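Local atomic coordinates of guanine deaminase (Escherichia coli, PDB entry 6OHB), a protein that catalyses the zinc-dependent hydrolytic deamination of guanine, yielding xanthine and ammonia in guanine degradation. Residues 41-45 / 46-50; 101-104 / 105-109; 253-257 / 258-262. All blocks are in the same frame, centred on the assembly; numbering follows the deposited sequence.

Contact 1. Residues 41-45 / 46-50; sequences LIKQG and KVEWF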
loop_
_atom_site.group_PDB
_atom_site.type_symbol
_atom_site.label_atom_id
_atom_site.label_comp_id
_atom_site.label_asym_id
_atom_site.label_seq_id
_atom_site.Cartn_x
_atom_site.Cartn_y
_atom_site.Cartn_z
ATOM N N LEU A 41 -26.296 -18.405 13.546
ATOM C CA LEU A 41 -26.391 -19.187 14.767
ATOM C C LEU A 41 -25.259 -20.203 14.791
ATOM O O LEU A 41 -25.070 -20.951 13.820
ATOM C CB LEU A 41 -27.739 -19.904 14.860
ATOM C CG LEU A 41 -28.947 -19.018 15.146
ATOM C CD1 LEU A 41 -30.221 -19.840 15.074
ATOM C CD2 LEU A 41 -28.799 -18.353 16.507
ATOM N N ILE A 42 -24.565 -20.253 15.925
ATOM C CA ILE A 42 -23.336 -21.005 16.123
ATOM C C ILE A 42 -23.563 -22.016 17.235
ATOM O O ILE A 42 -24.096 -21.669 18.296
ATOM C CB ILE A 42 -22.171 -20.063 16.498
ATOM C CG1 ILE A 42 -21.944 -19.020 15.408
ATOM C CG2 ILE A 42 -20.903 -20.847 16.815
ATOM C CD1 ILE A 42 -20.991 -17.924 15.842
ATOM N N LYS A 43 -23.124 -23.250 17.006
ATOM C CA LYS A 43 -23.189 -24.299 18.016
ATOM C C LYS A 43 -22.001 -25.228 17.830
ATOM O O LYS A 43 -21.742 -25.683 16.711
ATOM C CB LYS A 43 -24.501 -25.092 17.918
ATOM C CG LYS A 43 -24.657 -26.151 19.003
ATOM C CD LYS A 43 -25.603 -27.269 18.582
ATOM C CE LYS A 43 -26.905 -27.229 19.371
ATOM N NZ LYS A 43 -27.655 -28.513 19.268
ATOM N N GLN A 44 -21.292 -25.508 18.923
ATOM C CA GLN A 44 -20.125 -26.389 18.906
ATOM C C GLN A 44 -19.124 -25.947 17.844
ATOM O O GLN A 44 -18.629 -26.749 17.046
ATOM C CB GLN A 44 -20.534 -27.845 18.693
ATOM C CG GLN A 44 -21.315 -28.442 19.845
ATOM C CD GLN A 44 -21.694 -29.884 19.596
ATOM O OE1 GLN A 44 -22.863 -30.198 19.367
ATOM N NE2 GLN A 44 -20.707 -30.773 19.638
ATOM N N GLY A 45 -18.847 -24.645 17.826
ATOM C CA GLY A 45 -17.866 -24.087 16.924
ATOM C C GLY A 45 -18.218 -24.136 15.456
ATOM O O GLY A 45 -17.354 -23.851 14.620
ATOM N N LYS A 46 -19.455 -24.474 15.106
ATOM C CA LYS A 46 -19.845 -24.592 13.711
ATOM C C LYS A 46 -21.089 -23.759 13.440
ATOM O O LYS A 46 -21.870 -23.447 14.343
ATOM C CB LYS A 46 -20.107 -26.056 13.315
ATOM C CG LYS A 46 -18.934 -26.995 13.568
ATOM C CD LYS A 46 -19.203 -28.372 12.985
ATOM C CE LYS A 46 -18.361 -29.434 13.675
ATOM N NZ LYS A 46 -17.247 -29.916 12.814
ATOM N N VAL A 47 -21.265 -23.412 12.166
ATOM C CA VAL A 47 -22.484 -22.761 11.706
ATOM C C VAL A 47 -23.665 -23.703 11.911
ATOM O O VAL A 47 -23.800 -24.717 11.214
ATOM C CB VAL A 47 -22.367 -22.332 10.232
ATOM C CG1 VAL A 47 -23.703 -21.793 9.726
ATOM C CG2 VAL A 47 -21.262 -21.287 10.068
ATOM N N GLU A 48 -24.521 -23.378 12.881
ATOM C CA GLU A 48 -25.755 -24.128 13.066
ATOM C C GLU A 48 -26.815 -23.684 12.075
ATOM O O GLU A 48 -27.535 -24.517 11.511
ATOM C CB GLU A 48 -26.275 -23.962 14.491
ATOM C CG GLU A 48 -27.433 -24.898 14.823
ATOM C CD GLU A 48 -26.956 -26.302 15.135
ATOM O OE1 GLU A 48 -25.737 -26.482 15.347
ATOM O OE2 GLU A 48 -27.793 -27.228 15.161
ATOM N N TRP A 49 -26.926 -22.378 11.852
ATOM C CA TRP A 49 -27.953 -21.883 10.941
ATOM C C TRP A 49 -27.514 -20.527 10.415
ATOM O O TRP A 49 -26.939 -19.735 11.155
ATOM C CB TRP A 49 -29.318 -21.776 11.645
ATOM C CG TRP A 49 -30.489 -21.459 10.739
ATOM C CD1 TRP A 49 -31.362 -22.357 10.183
ATOM C CD2 TRP A 49 -30.927 -20.159 10.309
ATOM N NE1 TRP A 49 -32.303 -21.696 9.421
ATOM C CE2 TRP A 49 -32.060 -20.349 9.483
ATOM C CE3 TRP A 49 -30.473 -18.858 10.537
ATOM C CZ2 TRP A 49 -32.737 -19.284 8.884
ATOM C CZ3 TRP A 49 -31.148 -17.803 9.940
ATOM C CH2 TRP A 49 -32.264 -18.023 9.122
ATOM N N PHE A 50 -27.778 -20.264 9.145
ATOM C CA PHE A 50 -27.466 -18.959 8.593
ATOM C C PHE A 50 -28.577 -18.524 7.655
ATOM O O PHE A 50 -29.071 -19.330 6.863
ATOM C CB PHE A 50 -26.129 -18.970 7.849
ATOM C CG PHE A 50 -25.848 -17.698 7.120
ATOM C CD1 PHE A 50 -25.635 -16.526 7.820
ATOM C CD2 PHE A 50 -25.816 -17.665 5.741
ATOM C CE1 PHE A 50 -25.383 -15.345 7.157
ATOM C CE2 PHE A 50 -25.564 -16.485 5.073
ATOM C CZ PHE A 50 -25.348 -15.324 5.780
HETATM O O HOH W 1 -23.202 -27.182 14.985
#
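K43 and K46 close a beta hairpin: backbone bonds run both ways between them across a type I' turn with Q44 and G45, both of positive phi, at its corners. K43 N to K46 O is nearly straight, 3.0 Å at 167°, and K46 N returns a bond to K43 O. Further up, L41 N donates to W49 O at 2.8 Å. L41 O takes two N-H groups, E48 N at 2.7 Å and W49 N at 3.1 Å, so E48 and W49 together face L41 in a classic beta bulge. The extra residue is accommodated by the helix-like backbone of E48.

Polar side chains gather beside the turn. E48 has CG anti to its own N (chi1 -171°) and then bends at chi2, which lays the carboxylate alongside K43; OE1 touches K43 CB at 3.2 Å. The charged ends stop short of a salt bridge, K43 NZ to E48 OE2 being 4.3 Å. A water donates to both E48 OE1 and the backbone O of K43, bridging the carboxylate to the turn.

Apolar contact is slight: L41 CD1 meets W49 CB at 4.0 Å, on the sheet face they share with K43 and K46. I42 and V47 point to the other face. Strand 46-50 is the outermost of its four-stranded sheet in this chain, and strand 8-12 flanks 38-43, with I42 bonded to the backbone of K9. The hairpin is thus held mainly by main-chain bonds, with the E48 carboxylate tied to the turn through water and probably by some electrostatic attraction to K43 NZ.

Contact 2. Residues 101-104 / 105-109; sequences WLNK and HTFPT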
loop_
_atom_site.group_PDB
_atom_site.type_symbol
_atom_site.label_atom_id
_atom_site.label_comp_id
_atom_site.label_asym_id
_atom_site.label_seq_id
_atom_site.Cartn_x
_atom_site.Cartn_y
_atom_site.Cartn_z
ATOM N N TRP A 101 18.834 -10.932 -0.196
ATOM C CA TRP A 101 17.906 -10.695 0.907
ATOM C C TRP A 101 17.899 -11.879 1.861
ATOM O O TRP A 101 17.857 -11.707 3.086
ATOM C CB TRP A 101 16.496 -10.439 0.367
ATOM C CG TRP A 101 15.422 -10.328 1.416
ATOM C CD1 TRP A 101 14.775 -11.355 2.048
ATOM C CD2 TRP A 101 14.855 -9.118 1.937
ATOM N NE1 TRP A 101 13.852 -10.857 2.937
ATOM C CE2 TRP A 101 13.880 -9.487 2.887
ATOM C CE3 TRP A 101 15.080 -7.759 1.693
ATOM C CZ2 TRP A 101 13.131 -8.544 3.595
ATOM C CZ3 TRP A 101 14.335 -6.824 2.397
ATOM C CH2 TRP A 101 13.373 -7.221 3.336
ATOM N N LEU A 102 17.949 -13.090 1.310
ATOM C CA LEU A 102 17.963 -14.295 2.128
ATOM C C LEU A 102 19.230 -14.358 2.967
ATOM O O LEU A 102 19.180 -14.637 4.170
ATOM C CB LEU A 102 17.842 -15.530 1.232
ATOM C CG LEU A 102 16.427 -15.996 0.894
ATOM C CD1 LEU A 102 16.457 -16.910 -0.313
ATOM C CD2 LEU A 102 15.792 -16.698 2.084
ATOM N N ASN A 103 20.381 -14.088 2.350
ATOM C CA ASN A 103 21.628 -14.249 3.093
ATOM C C ASN A 103 21.928 -13.094 4.048
ATOM O O ASN A 103 22.624 -13.305 5.048
ATOM C CB ASN A 103 22.804 -14.419 2.123
ATOM C CG ASN A 103 22.672 -15.662 1.257
ATOM O OD1 ASN A 103 23.003 -16.770 1.684
ATOM N ND2 ASN A 103 22.192 -15.483 0.031
ATOM N N LYS A 104 21.386 -11.899 3.807
ATOM C CA LYS A 104 21.692 -10.742 4.642
ATOM C C LYS A 104 20.687 -10.500 5.760
ATOM O O LYS A 104 21.075 -10.021 6.830
ATOM C CB LYS A 104 21.804 -9.478 3.785
ATOM C CG LYS A 104 22.991 -9.504 2.839
ATOM C CD LYS A 104 23.398 -8.109 2.413
ATOM C CE LYS A 104 23.398 -7.972 0.902
ATOM N NZ LYS A 104 23.681 -6.569 0.501
ATOM N N HIS A 105 19.412 -10.807 5.545
ATOM C CA HIS A 105 18.366 -10.466 6.500
ATOM C C HIS A 105 17.604 -11.687 6.989
ATOM O O HIS A 105 17.396 -11.837 8.199
ATOM C CB HIS A 105 17.393 -9.455 5.872
ATOM C CG HIS A 105 18.055 -8.201 5.391
ATOM N ND1 HIS A 105 18.004 -7.789 4.076
ATOM C CD2 HIS A 105 18.780 -7.267 6.051
ATOM C CE1 HIS A 105 18.673 -6.658 3.945
ATOM N NE2 HIS A 105 19.152 -6.318 5.128
ATOM N N THR A 106 17.207 -12.581 6.080
ATOM C CA THR A 106 16.308 -13.675 6.436
ATOM C C THR A 106 16.953 -14.631 7.435
ATOM O O THR A 106 16.382 -14.912 8.498
ATOM C CB THR A 106 15.895 -14.428 5.170
ATOM O OG1 THR A 106 15.099 -13.571 4.342
ATOM C CG2 THR A 106 15.098 -15.677 5.520
ATOM N N PHE A 107 18.153 -15.137 7.110
ATOM C CA PHE A 107 18.790 -16.137 7.970
ATOM C C PHE A 107 19.203 -15.583 9.329
ATOM O O PHE A 107 18.962 -16.262 10.342
ATOM C CB PHE A 107 19.977 -16.771 7.242
ATOM C CG PHE A 107 19.604 -17.499 5.983
ATOM C CD1 PHE A 107 18.329 -18.014 5.811
ATOM C CD2 PHE A 107 20.533 -17.675 4.972
ATOM C CE1 PHE A 107 17.986 -18.684 4.651
ATOM C CE2 PHE A 107 20.197 -18.345 3.812
ATOM C CZ PHE A 107 18.922 -18.850 3.651
ATOM N N PRO A 108 19.852 -14.412 9.439
ATOM C CA PRO A 108 20.155 -13.897 10.788
ATOM C C PRO A 108 18.907 -13.623 11.606
ATOM O O PRO A 108 18.909 -13.831 12.825
ATOM C CB PRO A 108 20.951 -12.611 10.510
ATOM C CG PRO A 108 21.454 -12.757 9.118
ATOM C CD PRO A 108 20.391 -13.525 8.391
ATOM N N THR A 109 17.835 -13.164 10.961
ATOM C CA THR A 109 16.571 -12.980 11.668
ATOM C C THR A 109 16.066 -14.307 12.220
ATOM O O THR A 109 15.705 -14.406 13.399
ATOM C CB THR A 109 15.534 -12.346 10.742
ATOM O OG1 THR A 109 16.004 -11.064 10.307
ATOM C CG2 THR A 109 14.206 -12.174 11.468
#
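W101 O receives two backbone donors, H105 N at 3.0 Å and T106 N at 3.2 Å, and F107 N reaches back five residues to L102 O, so helix 98-111 widens here into a pi-type turn before a kink at P108, a proline with no N-H to give.

W101, with CG anti to the backbone N (chi1 174°), brings its indole up to H105 in a T-shaped pair: the imidazole edge is turned to the six-membered ring of the indole, centroids 5.1 Å apart and planes at 64°. Over a face of the imidazole sits K104 CB, almost on the ring normal, a CH-pi contact, while K104 NZ leaves to a salt bridge with E96. T106 OG1 lies 3.2 Å from W101 CD1. L102 CD2 packs against T106 CG2 at 3.7 Å and also touches F107 CE1. One face of the F107 ring covers L102 O, and P108 CG rests against K104 O at 3.6 Å.

The side chains of L102 and T106 lie close to F210 and Q87 respectively, both substrate-binding residues by similarity. The buried ND1 of H105 has no polar partner in the model; it lies over the indole face, an environment that would probably suit an N-H better than a bare lone pair.

Contact 3. Residues 253-257 / 258-262; sequences PDHDG and YLDVY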
loop_
_atom_site.group_PDB
_atom_site.type_symbol
_atom_site.label_atom_id
_atom_site.label_comp_id
_atom_site.label_asym_id
_atom_site.label_seq_id
_atom_site.Cartn_x
_atom_site.Cartn_y
_atom_site.Cartn_z
ATOM N N PRO A 253 20.979 -30.557 -12.414
ATOM C CA PRO A 253 21.056 -30.460 -13.882
ATOM C C PRO A 253 20.303 -31.564 -14.610
ATOM O O PRO A 253 20.000 -31.399 -15.798
ATOM C CB PRO A 253 22.563 -30.532 -14.161
ATOM C CG PRO A 253 23.120 -31.290 -13.001
ATOM C CD PRO A 253 22.275 -30.925 -11.811
ATOM N N ASP A 254 19.987 -32.676 -13.947
ATOM C CA ASP A 254 19.333 -33.800 -14.603
ATOM C C ASP A 254 17.812 -33.746 -14.535
ATOM O O ASP A 254 17.156 -34.667 -15.030
ATOM C CB ASP A 254 19.822 -35.120 -14.002
ATOM C CG ASP A 254 21.278 -35.397 -14.320
ATOM O OD1 ASP A 254 21.717 -35.053 -15.439
ATOM O OD2 ASP A 254 21.980 -35.965 -13.456
ATOM N N HIS A 255 17.236 -32.701 -13.949
ATOM C CA HIS A 255 15.792 -32.524 -13.922
ATOM C C HIS A 255 15.388 -31.476 -14.956
ATOM O O HIS A 255 16.183 -30.609 -15.327
ATOM C CB HIS A 255 15.320 -32.107 -12.527
ATOM C CG HIS A 255 15.518 -33.160 -11.479
ATOM N ND1 HIS A 255 16.698 -33.301 -10.779
ATOM C CD2 HIS A 255 14.683 -34.115 -11.001
ATOM C CE1 HIS A 255 16.585 -34.300 -9.921
ATOM N NE2 HIS A 255 15.371 -34.810 -10.035
ATOM N N ASP A 256 14.143 -31.562 -15.419
ATOM C CA ASP A 256 13.644 -30.677 -16.476
ATOM C C ASP A 256 13.098 -29.364 -15.914
ATOM O O ASP A 256 11.962 -28.971 -16.185
ATOM C CB ASP A 256 12.588 -31.400 -17.307
ATOM C CG ASP A 256 12.233 -30.648 -18.590
ATOM O OD1 ASP A 256 13.023 -29.774 -19.012
ATOM O OD2 ASP A 256 11.161 -30.928 -19.172
ATOM N N GLY A 257 13.911 -28.667 -15.132
ATOM C CA GLY A 257 13.540 -27.385 -14.568
ATOM C C GLY A 257 13.233 -27.463 -13.082
ATOM O O GLY A 257 13.426 -28.484 -12.417
ATOM N N TYR A 258 12.715 -26.345 -12.569
ATOM C CA TYR A 258 12.520 -26.179 -11.132
ATOM C C TYR A 258 11.391 -27.070 -10.612
ATOM O O TYR A 258 11.585 -27.863 -9.680
ATOM C CB TYR A 258 12.242 -24.703 -10.838
ATOM C CG TYR A 258 12.514 -24.232 -9.422
ATOM C CD1 TYR A 258 12.578 -25.124 -8.358
ATOM C CD2 TYR A 258 12.676 -22.877 -9.151
ATOM C CE1 TYR A 258 12.809 -24.679 -7.064
ATOM C CE2 TYR A 258 12.907 -22.425 -7.867
ATOM C CZ TYR A 258 12.973 -23.326 -6.827
ATOM O OH TYR A 258 13.207 -22.867 -5.551
ATOM N N LEU A 259 10.192 -26.937 -11.185
ATOM C CA LEU A 259 9.054 -27.705 -10.687
ATOM C C LEU A 259 9.282 -29.206 -10.823
ATOM O O LEU A 259 8.770 -29.990 -10.012
ATOM C CB LEU A 259 7.777 -27.292 -11.426
ATOM C CG LEU A 259 6.505 -28.106 -11.138
ATOM C CD1 LEU A 259 6.129 -28.063 -9.663
ATOM C CD2 LEU A 259 5.347 -27.644 -12.007
ATOM N N ASP A 260 10.055 -29.626 -11.826
ATOM C CA ASP A 260 10.268 -31.054 -12.019
ATOM C C ASP A 260 11.119 -31.670 -10.919
ATOM O O ASP A 260 11.006 -32.875 -10.673
ATOM C CB ASP A 260 10.902 -31.326 -13.381
ATOM C CG ASP A 260 10.947 -32.808 -13.709
ATOM O OD1 ASP A 260 9.899 -33.362 -14.110
ATOM O OD2 ASP A 260 12.030 -33.419 -13.562
ATOM N N VAL A 261 11.943 -30.877 -10.234
ATOM C CA VAL A 261 12.661 -31.401 -9.074
ATOM C C VAL A 261 11.673 -31.839 -8.002
ATOM O O VAL A 261 11.790 -32.932 -7.435
ATOM C CB VAL A 261 13.652 -30.358 -8.531
ATOM C CG1 VAL A 261 14.471 -30.958 -7.393
ATOM C CG2 VAL A 261 14.549 -29.847 -9.646
ATOM N N TYR A 262 10.677 -30.994 -7.714
ATOM C CA TYR A 262 9.665 -31.354 -6.728
ATOM C C TYR A 262 8.800 -32.500 -7.228
ATOM O O TYR A 262 8.444 -33.399 -6.457
ATOM C CB TYR A 262 8.783 -30.147 -6.409
ATOM C CG TYR A 262 9.505 -28.980 -5.789
ATOM C CD1 TYR A 262 10.319 -29.149 -4.675
ATOM C CD2 TYR A 262 9.370 -27.705 -6.319
ATOM C CE1 TYR A 262 10.983 -28.073 -4.109
ATOM C CE2 TYR A 262 10.026 -26.625 -5.761
ATOM C CZ TYR A 262 10.830 -26.812 -4.659
ATOM O OH TYR A 262 11.479 -25.731 -4.109
#
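H255 and D256 lean on D260 and V261 where an inverse gamma turn centred on D256 leads the chain into helix 258-264, in the (beta/alpha)8-barrel domain of this amidohydrolase. The bond from loop to helix is D256 N to D260 OD2, weak at 3.4 Å though fairly straight, 162°. The same OD2 lies in the plane of the H255 ring at its edge, 3.8 Å from CD2, with ring and carboxylate planes 53° apart. V261 lies over a face of that ring, its CG2 making the touch at 3.9 Å from H255 CG and 3.7 Å from H255 CB. This methyl, anti to the carbonyl carbon of V261, also reaches G257 O at 3.3 Å, so one branch touches both H255 and the G257 carbonyl.

Behind these contacts stands the backbone. The gamma turn is closed by a weak bond from G257 N to H255 O, and G257, with positive phi, turns the chain into the helix. V261 N bonds to Y258 O in the helix. The D260 carboxylate is fixed from its other oxygen: OD1 makes a salt bridge with R287 and accepts a hydrogen bond from Q264, which leaves OD2 pointing at the loop. The H255 ring also meets that of Y252.

Further out, the helix is anchored on the active-site side by its tyrosines. Y258 packs on F210 and C239, substrate-binding residues by similarity, and its OH bonds to E244. Y262 lies against L238 and F210, and its hydroxyl is hydrogen-bonded to the backbone O of H237, whose side chain is a zinc ligand.

Contacts 2 and 3 belong to the catalytic barrel; contact 1 lies across the centre of the chain from both, 44 and 46 Å away between centres, in a small sheet remote from the annotated sites. Contacts 2 and 3 have centres 26 Å apart and come no nearer than about 9 Å between closest atoms, but converge on F210, a substrate-binding residue by similarity: its side chain is about 4 Å from that of L102 and about 3 Å from that of Y258. The zinc ion, bound by H82, H84, H237 and D327, lies about 8 Å from the L102 side chain and about 10 Å from that of Y258, consistent with both contacts lying beside the probable guanine pocket.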